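Local coordinates for protein 4-hydroxybutyrate coenzyme A transferase (Shewanella oneidensis, PDB 2OAS) that probably transfers coenzyme A between carboxylic acids, as a 4-hydroxybutyrate CoA-transferase of the acetyl-CoA hydrolase/transferase family that binds coenzyme A, at residues Phe235-Gly238 against Ile239-Leu242. Numbering follows the deposited sequence.
Sequences FSDG and ILQL
Ile239 and Phe235 meet four residues apart at the N-terminal end of helix 237-244, an example of a helix start held by backbone bonds and by an apolar pair beside its first turn. Ser236 occupies the N-cap position, yet its side chain does no capping: OG is hydrogen-bonded to Leu266 O instead, and it is the Ser236 carbonyl that serves the helix. Its O accepts from Ile239 N at 3.0 Å, a bent i to i+3 bond (135° at the hydrogen) that closes the first turn, with the donor above the carbonyl plane. One residue on, Asp237 O takes Gln241 N at 3.2 Å in a straighter i to i+4 bond, with the donor almost in line with C=O. Gly238, buried in this first turn, brings main chain alone: its O meets Leu242 CD1 and Gln241 CB, each at 3.7 Å. The Asp237 carboxylate is bound through OD1 to Ser268 OG, tying the helix start to the chain just ahead of helix 269-275. Phe235 lies against that helix at Leu271 and Val275, while Ile239 packs on Leu219 of helix 213-220 and on Ile248. The side chain of Phe235 lies about 8 Å from that of Glu233, a residue seen joined covalently to coenzyme A. Phe235 and Ile239 cross at about a right angle. In Ile239, chi1 of -52° sets CG1 opposite the carbonyl carbon and beside the backbone N, where it meets Phe235 CB at 3.6 Å, while the ring atom CD1 of Phe235 comes to 4.0 Å from Ile239 CB.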
ATOM      1  N   PHE A 235      16.246   2.174 -15.419  1.00 31.43           N
ATOM      2  CA  PHE A 235      16.008   2.047 -16.850  1.00 33.90           C
ATOM      3  C   PHE A 235      17.195   1.381 -17.528  1.00 33.84           C
ATOM      4  O   PHE A 235      18.289   1.338 -16.967  1.00 33.82           O
ATOM      5  CB  PHE A 235      15.717   3.416 -17.473  1.00 35.58           C
ATOM      6  CG  PHE A 235      16.917   4.311 -17.598  1.00 37.85           C
ATOM      7  CD1 PHE A 235      17.688   4.304 -18.757  1.00 39.03           C
ATOM      8  CD2 PHE A 235      17.244   5.201 -16.583  1.00 38.57           C
ATOM      9  CE1 PHE A 235      18.763   5.170 -18.903  1.00 39.62           C
ATOM     10  CE2 PHE A 235      18.322   6.072 -16.717  1.00 40.43           C
ATOM     11  CZ  PHE A 235      19.080   6.056 -17.883  1.00 40.91           C
ATOM     12  N   SER A 236      16.977   0.826 -18.715  1.00 34.85           N
ATOM     13  CA  SER A 236      18.059   0.177 -19.434  1.00 35.45           C
ATOM     14  C   SER A 236      18.101   0.642 -20.864  1.00 36.02           C
ATOM     15  O   SER A 236      17.513   1.663 -21.215  1.00 38.38           O
ATOM     16  CB  SER A 236      17.909  -1.348 -19.414  1.00 36.44           C
ATOM     17  OG  SER A 236      18.997  -1.959 -20.100  1.00 39.01           O
ATOM     18  N   ASP A 237      18.801  -0.132 -21.685  1.00 37.36           N
ATOM     19  CA  ASP A 237      18.974   0.166 -23.093  1.00 37.16           C
ATOM     20  C   ASP A 237      17.666   0.404 -23.812  1.00 36.52           C
ATOM     21  O   ASP A 237      17.613   1.180 -24.762  1.00 34.77           O
ATOM     22  CB  ASP A 237      19.745  -0.974 -23.750  1.00 38.73           C
ATOM     23  CG  ASP A 237      21.170  -1.088 -23.226  1.00 39.39           C
ATOM     24  OD1 ASP A 237      22.075  -0.468 -23.823  1.00 39.01           O
ATOM     25  OD2 ASP A 237      21.372  -1.783 -22.208  1.00 41.18           O
ATOM     26  N   GLY A 238      16.608  -0.250 -23.351  1.00 37.01           N
ATOM     27  CA  GLY A 238      15.313  -0.083 -23.981  1.00 38.89           C
ATOM     28  C   GLY A 238      14.924   1.378 -24.079  1.00 40.11           C
ATOM     29  O   GLY A 238      14.475   1.858 -25.124  1.00 40.75           O
ATOM     30  N   ILE A 239      15.115   2.099 -22.990  1.00 41.41           N
ATOM     31  CA  ILE A 239      14.756   3.507 -22.971  1.00 42.95           C
ATOM     32  C   ILE A 239      15.666   4.325 -23.868  1.00 43.29           C
ATOM     33  O   ILE A 239      15.207   5.150 -24.658  1.00 42.61           O
ATOM     34  CB  ILE A 239      14.829   4.050 -21.555  1.00 42.52           C
ATOM     35  CG1 ILE A 239      14.016   3.145 -20.633  1.00 41.99           C
ATOM     36  CG2 ILE A 239      14.295   5.464 -21.520  1.00 43.09           C
ATOM     37  CD1 ILE A 239      12.565   3.029 -21.032  1.00 41.72           C
ATOM     38  N   LEU A 240      16.958   4.072 -23.745  1.00 44.18           N
ATOM     39  CA  LEU A 240      17.959   4.768 -24.530  1.00 45.68           C
ATOM     40  C   LEU A 240      17.577   4.823 -26.016  1.00 45.95           C
ATOM     41  O   LEU A 240      17.740   5.858 -26.664  1.00 46.63           O
ATOM     42  CB  LEU A 240      19.317   4.079 -24.333  1.00 45.32           C
ATOM     43  CG  LEU A 240      20.534   4.573 -25.109  1.00 45.84           C
ATOM     44  CD1 LEU A 240      20.839   6.019 -24.764  1.00 46.38           C
ATOM     45  CD2 LEU A 240      21.710   3.678 -24.788  1.00 46.45           C
ATOM     46  N   GLN A 241      17.053   3.725 -26.549  1.00 46.86           N
ATOM     47  CA  GLN A 241      16.658   3.665 -27.956  1.00 47.65           C
ATOM     48  C   GLN A 241      15.514   4.608 -28.314  1.00 46.89           C
ATOM     49  O   GLN A 241      15.499   5.183 -29.395  1.00 47.17           O
ATOM     50  CB  GLN A 241      16.266   2.237 -28.332  1.00 50.05           C
ATOM     51  CG  GLN A 241      17.427   1.251 -28.302  1.00 54.59           C
ATOM     52  CD  GLN A 241      17.043  -0.110 -28.864  1.00 56.65           C
ATOM     53  OE1 GLN A 241      16.324  -0.887 -28.221  1.00 58.25           O
ATOM     54  NE2 GLN A 241      17.508  -0.398 -30.086  1.00 56.70           N
ATOM     55  N   LEU A 242      14.550   4.755 -27.410  1.00 45.99           N
ATOM     56  CA  LEU A 242      13.405   5.629 -27.643  1.00 45.15           C
ATOM     57  C   LEU A 242      13.815   7.087 -27.497  1.00 45.27           C
ATOM     58  O   LEU A 242      13.189   7.987 -28.059  1.00 46.14           O
ATOM     59  CB  LEU A 242      12.271   5.296 -26.664  1.00 44.11           C
ATOM     60  CG  LEU A 242      11.259   4.220 -27.098  1.00 43.00           C
ATOM     61  CD1 LEU A 242      11.972   3.000 -27.631  1.00 42.77           C
ATOM     62  CD2 LEU A 242      10.357   3.856 -25.929  1.00 40.60           C
TER